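Local structure of putative branched-chain amino acid ABC transporter, periplasmic branched-chain amino acid-binding protein (Pseudomonas protegens Pf-5, 4RU0) at residues G90-K98 against A119-I129. The protein probably binds branched-chain amino acids or related small solutes in the periplasm and delivers them to an ABC transporter for uptake. Numbering follows the deposited sequence.
Sequences GIECYERFK and ALSERAEVDKI
With CG of Y94 anti to the backbone N (chi1 166°), the tyrosine ring reaches across from helix 87-97 to D127, near the C-terminal end of helix 114-126; D127 has CG anti to its carbonyl carbon (chi1 -57°), which turns OD2 to the hydroxyl. Y94 OH donates to D127 OD2 at 2.7 Å, a bond received on the anti side of a carboxylate lying almost coplanar with the ring. Nearer the root of Y94, both methyls of L120 press on CB and CG, CD2 lying 3.6 Å from Y94 CG, while A124 and I129 approach the hydroxyl end. R123 runs past the ring in the opposite direction, its CD 3.9 Å from Y94 CE1. Its NH1 gives E95 OE2 a nearly straight, charged hydrogen bond of 2.8 Å (166°), part of a salt bridge; the carboxylate oxygen lies in the guanidinium plane but is approached from above its own. I91 CG2 rests on one guanidinium face, and I91 CD1 packs against A119 CB. The two helices run nearly parallel and are successive helices of one lobe of the periplasmic binding protein fold; the first is tied to strand 76-82 by the C93-C81 disulfide, and L120 and A124 of the second lean on L131 of strand 131-132. A phenylalanine in place of Y94 would probably leave D127 OD2 without its hydroxyl donor and the carboxylate freer to turn. K98 NZ joins the charges into a network, bonding E95 OE1 at 3.0 Å on its syn side and making a long ion pair with D127 OD2 at 3.6 Å, probably easing repulsion between the two acids. Lower down the same lysine, CB meets I129 CD1 at 3.6 Å, beside the Schellman turn at K128 that ends the second helix.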
ATOM      1  N   GLY A  90     -11.919 -14.968   2.068  1.00 34.96           N
ATOM      2  CA  GLY A  90     -10.814 -14.376   2.803  1.00 34.48           C
ATOM      3  C   GLY A  90     -10.842 -14.786   4.268  1.00 33.95           C
ATOM      4  O   GLY A  90      -9.829 -15.200   4.836  1.00 34.31           O
ATOM      5  N   ILE A  91     -12.024 -14.691   4.868  1.00 33.22           N
ATOM      6  CA  ILE A  91     -12.237 -15.073   6.254  1.00 32.75           C
ATOM      7  C   ILE A  91     -11.969 -16.559   6.477  1.00 33.72           C
ATOM      8  O   ILE A  91     -11.335 -16.938   7.466  1.00 33.78           O
ATOM      9  CB  ILE A  91     -13.669 -14.729   6.697  1.00 31.99           C
ATOM     10  CG1 ILE A  91     -13.809 -13.216   6.865  1.00 34.00           C
ATOM     11  CG2 ILE A  91     -14.028 -15.442   7.986  1.00 31.82           C
ATOM     12  CD1 ILE A  91     -15.250 -12.743   7.045  1.00 30.48           C
ATOM     13  N   GLU A  92     -12.448 -17.399   5.562  1.00 34.57           N
ATOM     14  CA  GLU A  92     -12.206 -18.836   5.659  1.00 35.66           C
ATOM     15  C   GLU A  92     -10.720 -19.172   5.552  1.00 36.54           C
ATOM     16  O   GLU A  92     -10.243 -20.105   6.194  1.00 44.80           O
ATOM     17  CB  GLU A  92     -12.977 -19.591   4.581  1.00 46.38           C
ATOM     18  CG  GLU A  92     -14.484 -19.528   4.746  1.00 56.42           C
ATOM     19  CD  GLU A  92     -15.215 -20.186   3.592  1.00 66.30           C
ATOM     20  OE1 GLU A  92     -14.533 -20.777   2.720  1.00 69.18           O
ATOM     21  OE2 GLU A  92     -16.464 -20.108   3.557  1.00 67.68           O
ATOM     22  N   CYS A  93      -9.997 -18.415   4.734  1.00 36.65           N
ATOM     23  CA  CYS A  93      -8.563 -18.626   4.580  1.00 37.56           C
ATOM     24  C   CYS A  93      -7.836 -18.304   5.874  1.00 37.05           C
ATOM     25  O   CYS A  93      -6.979 -19.063   6.317  1.00 37.95           O
ATOM     26  CB  CYS A  93      -8.009 -17.782   3.426  1.00 37.77           C
ATOM     27  SG  CYS A  93      -8.295 -18.529   1.804  1.00 82.54           S
ATOM     28  N   TYR A  94      -8.204 -17.182   6.484  1.00 35.71           N
ATOM     29  CA  TYR A  94      -7.624 -16.768   7.750  1.00 35.19           C
ATOM     30  C   TYR A  94      -7.845 -17.829   8.821  1.00 40.20           C
ATOM     31  O   TYR A  94      -6.929 -18.153   9.575  1.00 36.03           O
ATOM     32  CB  TYR A  94      -8.210 -15.432   8.200  1.00 33.76           C
ATOM     33  CG  TYR A  94      -7.916 -15.088   9.645  1.00 36.77           C
ATOM     34  CD1 TYR A  94      -8.789 -15.469  10.663  1.00 32.76           C
ATOM     35  CD2 TYR A  94      -6.769 -14.381   9.994  1.00 33.21           C
ATOM     36  CE1 TYR A  94      -8.523 -15.163  11.979  1.00 32.36           C
ATOM     37  CE2 TYR A  94      -6.501 -14.064  11.312  1.00 32.81           C
ATOM     38  CZ  TYR A  94      -7.385 -14.458  12.298  1.00 32.40           C
ATOM     39  OH  TYR A  94      -7.131 -14.148  13.608  1.00 32.12           O
ATOM     40  N   GLU A  95      -9.062 -18.361   8.889  1.00 35.27           N
ATOM     41  CA  GLU A  95      -9.395 -19.368   9.892  1.00 35.58           C
ATOM     42  C   GLU A  95      -8.657 -20.670   9.628  1.00 37.13           C
ATOM     43  O   GLU A  95      -8.338 -21.408  10.558  1.00 43.00           O
ATOM     44  CB  GLU A  95     -10.905 -19.617   9.934  1.00 35.08           C
ATOM     45  CG  GLU A  95     -11.703 -18.441  10.468  1.00 33.69           C
ATOM     46  CD  GLU A  95     -11.476 -18.197  11.953  1.00 43.79           C
ATOM     47  OE1 GLU A  95     -11.208 -19.168  12.693  1.00 42.57           O
ATOM     48  OE2 GLU A  95     -11.566 -17.031  12.385  1.00 32.25           O
ATOM     49  N   ARG A  96      -8.392 -20.959   8.358  1.00 37.96           N
ATOM     50  CA  ARG A  96      -7.634 -22.150   8.012  1.00 39.61           C
ATOM     51  C   ARG A  96      -6.168 -21.996   8.426  1.00 45.30           C
ATOM     52  O   ARG A  96      -5.537 -22.948   8.878  1.00 48.75           O
ATOM     53  CB  ARG A  96      -7.742 -22.439   6.516  1.00 40.44           C
ATOM     54  CG  ARG A  96      -6.587 -23.263   5.945  1.00 48.12           C
ATOM     55  CD  ARG A  96      -7.042 -24.241   4.867  1.00 52.53           C
ATOM     56  NE  ARG A  96      -7.808 -23.607   3.797  1.00 55.88           N
ATOM     57  CZ  ARG A  96      -9.140 -23.602   3.732  1.00 62.78           C
ATOM     58  NH1 ARG A  96      -9.859 -24.194   4.682  1.00 63.98           N
ATOM     59  NH2 ARG A  96      -9.758 -22.998   2.720  1.00 60.90           N
ATOM     60  N   PHE A  97      -5.649 -20.777   8.303  1.00 41.49           N
ATOM     61  CA  PHE A  97      -4.231 -20.516   8.501  1.00 40.18           C
ATOM     62  C   PHE A  97      -3.845 -20.078   9.911  1.00 39.62           C
ATOM     63  O   PHE A  97      -2.699 -20.264  10.320  1.00 44.26           O
ATOM     64  CB  PHE A  97      -3.761 -19.447   7.511  1.00 44.82           C
ATOM     65  CG  PHE A  97      -3.522 -19.963   6.123  1.00 46.35           C
ATOM     66  CD1 PHE A  97      -3.333 -21.318   5.896  1.00 48.25           C
ATOM     67  CD2 PHE A  97      -3.478 -19.091   5.045  1.00 40.86           C
ATOM     68  CE1 PHE A  97      -3.107 -21.798   4.620  1.00 51.46           C
ATOM     69  CE2 PHE A  97      -3.249 -19.561   3.762  1.00 50.21           C
ATOM     70  CZ  PHE A  97      -3.065 -20.918   3.551  1.00 53.16           C
ATOM     71  N   LYS A  98      -4.786 -19.498  10.655  1.00 38.23           N
ATOM     72  CA  LYS A  98      -4.449 -18.856  11.926  1.00 37.62           C
ATOM     73  C   LYS A  98      -3.781 -19.801  12.941  1.00 43.07           C
ATOM     74  O   LYS A  98      -3.149 -19.343  13.895  1.00 38.71           O
ATOM     75  CB  LYS A  98      -5.695 -18.230  12.556  1.00 36.13           C
ATOM     76  CG  LYS A  98      -6.662 -19.228  13.163  1.00 36.22           C
ATOM     77  CD  LYS A  98      -7.765 -18.522  13.942  1.00 34.88           C
ATOM     78  CE  LYS A  98      -8.646 -19.522  14.684  1.00 35.08           C
ATOM     79  NZ  LYS A  98      -9.826 -18.857  15.301  1.00 51.31           N
ATOM     80  N   ALA A 119     -13.127  -7.026   7.824  1.00 26.55           N
ATOM     81  CA  ALA A 119     -13.932  -7.988   8.566  1.00 29.13           C
ATOM     82  C   ALA A 119     -13.120  -8.754   9.605  1.00 37.47           C
ATOM     83  O   ALA A 119     -13.657  -9.192  10.624  1.00 40.94           O
ATOM     84  CB  ALA A 119     -14.597  -8.966   7.604  1.00 26.04           C
ATOM     85  N   LEU A 120     -11.826  -8.907   9.351  1.00 23.70           N
ATOM     86  CA  LEU A 120     -10.971  -9.742  10.197  1.00 31.82           C
ATOM     87  C   LEU A 120     -10.389  -9.017  11.406  1.00 23.89           C
ATOM     88  O   LEU A 120      -9.848  -9.647  12.306  1.00 24.19           O
ATOM     89  CB  LEU A 120      -9.817 -10.313   9.369  1.00 23.38           C
ATOM     90  CG  LEU A 120     -10.102 -11.463   8.414  1.00 23.59           C
ATOM     91  CD1 LEU A 120      -8.835 -11.767   7.624  1.00 23.65           C
ATOM     92  CD2 LEU A 120     -10.563 -12.688   9.182  1.00 24.01           C
ATOM     93  N   SER A 121     -10.486  -7.695  11.403  1.00 23.91           N
ATOM     94  CA  SER A 121      -9.805  -6.858  12.383  1.00 24.30           C
ATOM     95  C   SER A 121     -10.069  -7.247  13.839  1.00 31.02           C
ATOM     96  O   SER A 121      -9.137  -7.365  14.635  1.00 26.98           O
ATOM     97  CB  SER A 121     -10.198  -5.395  12.174  1.00 29.66           C
ATOM     98  OG  SER A 121      -9.595  -4.559  13.147  1.00 33.11           O
ATOM     99  N   GLU A 122     -11.333  -7.450  14.186  1.00 25.85           N
ATOM    100  CA  GLU A 122     -11.685  -7.689  15.575  1.00 27.08           C
ATOM    101  C   GLU A 122     -11.253  -9.077  16.030  1.00 34.45           C
ATOM    102  O   GLU A 122     -10.748  -9.240  17.143  1.00 36.25           O
ATOM    103  CB  GLU A 122     -13.188  -7.486  15.788  1.00 28.13           C
ATOM    104  CG  GLU A 122     -13.639  -6.070  15.441  1.00 42.38           C
ATOM    105  CD  GLU A 122     -15.123  -5.828  15.678  1.00 57.03           C
ATOM    106  OE1 GLU A 122     -15.945  -6.241  14.829  1.00 67.90           O
ATOM    107  OE2 GLU A 122     -15.469  -5.201  16.704  1.00 61.96           O
ATOM    108  N   ARG A 123     -11.419 -10.079  15.177  1.00 32.64           N
ATOM    109  CA  ARG A 123     -11.076 -11.429  15.601  1.00 36.77           C
ATOM    110  C   ARG A 123      -9.571 -11.666  15.499  1.00 33.45           C
ATOM    111  O   ARG A 123      -9.035 -12.571  16.138  1.00 34.50           O
ATOM    112  CB  ARG A 123     -11.869 -12.477  14.807  1.00 33.17           C
ATOM    113  CG  ARG A 123     -11.369 -12.802  13.423  1.00 28.52           C
ATOM    114  CD  ARG A 123     -12.135 -14.011  12.871  1.00 30.36           C
ATOM    115  NE  ARG A 123     -13.531 -13.715  12.529  1.00 26.12           N
ATOM    116  CZ  ARG A 123     -14.383 -14.605  12.016  1.00 26.64           C
ATOM    117  NH1 ARG A 123     -14.001 -15.854  11.792  1.00 26.68           N
ATOM    118  NH2 ARG A 123     -15.626 -14.249  11.723  1.00 27.35           N
ATOM    119  N   ALA A 124      -8.888 -10.828  14.727  1.00 25.46           N
ATOM    120  CA  ALA A 124      -7.430 -10.873  14.674  1.00 25.44           C
ATOM    121  C   ALA A 124      -6.829 -10.414  15.998  1.00 32.55           C
ATOM    122  O   ALA A 124      -5.809 -10.937  16.440  1.00 29.81           O
ATOM    123  CB  ALA A 124      -6.906 -10.016  13.535  1.00 32.46           C
ATOM    124  N   GLU A 125      -7.462  -9.426  16.621  1.00 26.92           N
ATOM    125  CA  GLU A 125      -7.021  -8.934  17.921  1.00 28.22           C
ATOM    126  C   GLU A 125      -7.182 -10.012  18.992  1.00 40.26           C
ATOM    127  O   GLU A 125      -6.276 -10.232  19.800  1.00 48.55           O
ATOM    128  CB  GLU A 125      -7.796  -7.674  18.311  1.00 40.16           C
ATOM    129  CG  GLU A 125      -7.371  -7.074  19.644  1.00 50.30           C
ATOM    130  CD  GLU A 125      -7.770  -5.610  19.784  1.00 62.46           C
ATOM    131  OE1 GLU A 125      -8.092  -4.970  18.755  1.00 64.72           O
ATOM    132  OE2 GLU A 125      -7.757  -5.096  20.924  1.00 66.90           O
ATOM    133  N   VAL A 126      -8.328 -10.692  18.981  1.00 33.58           N
ATOM    134  CA  VAL A 126      -8.592 -11.775  19.930  1.00 30.13           C
ATOM    135  C   VAL A 126      -7.600 -12.926  19.767  1.00 29.86           C
ATOM    136  O   VAL A 126      -7.170 -13.527  20.752  1.00 35.67           O
ATOM    137  CB  VAL A 126     -10.023 -12.323  19.776  1.00 30.19           C
ATOM    138  CG1 VAL A 126     -10.268 -13.473  20.741  1.00 31.33           C
ATOM    139  CG2 VAL A 126     -11.038 -11.219  20.001  1.00 32.04           C
ATOM    140  N   ASP A 127      -7.232 -13.229  18.524  1.00 29.39           N
ATOM    141  CA  ASP A 127      -6.337 -14.356  18.244  1.00 28.80           C
ATOM    142  C   ASP A 127      -4.874 -13.958  18.369  1.00 29.10           C
ATOM    143  O   ASP A 127      -3.985 -14.784  18.185  1.00 34.63           O
ATOM    144  CB  ASP A 127      -6.589 -14.924  16.841  1.00 27.54           C
ATOM    145  CG  ASP A 127      -8.025 -15.375  16.635  1.00 39.73           C
ATOM    146  OD1 ASP A 127      -8.751 -15.575  17.634  1.00 49.87           O
ATOM    147  OD2 ASP A 127      -8.424 -15.541  15.465  1.00 35.68           O
ATOM    148  N   LYS A 128      -4.640 -12.686  18.673  1.00 37.52           N
ATOM    149  CA  LYS A 128      -3.294 -12.116  18.739  1.00 38.91           C
ATOM    150  C   LYS A 128      -2.485 -12.406  17.466  1.00 37.55           C
ATOM    151  O   LYS A 128      -1.353 -12.906  17.518  1.00 34.24           O
ATOM    152  CB  LYS A 128      -2.569 -12.624  19.988  1.00 31.70           C
ATOM    153  CG  LYS A 128      -3.247 -12.162  21.280  1.00 33.64           C
ATOM    154  CD  LYS A 128      -2.562 -12.697  22.525  1.00 34.69           C
ATOM    155  CE  LYS A 128      -3.205 -12.130  23.780  1.00 43.70           C
ATOM    156  NZ  LYS A 128      -2.581 -12.681  25.014  1.00 54.73           N
ATOM    157  N   ILE A 129      -3.083 -12.081  16.323  1.00 28.14           N
ATOM    158  CA  ILE A 129      -2.417 -12.211  15.037  1.00 37.20           C
ATOM    159  C   ILE A 129      -2.398 -10.872  14.300  1.00 34.21           C
ATOM    160  O   ILE A 129      -3.446 -10.321  13.971  1.00 27.51           O
ATOM    161  CB  ILE A 129      -3.090 -13.271  14.159  1.00 27.10           C
ATOM    162  CG1 ILE A 129      -3.032 -14.632  14.848  1.00 31.71           C
ATOM    163  CG2 ILE A 129      -2.422 -13.324  12.794  1.00 27.08           C
ATOM    164  CD1 ILE A 129      -3.421 -15.785  13.966  1.00 33.62           C
TER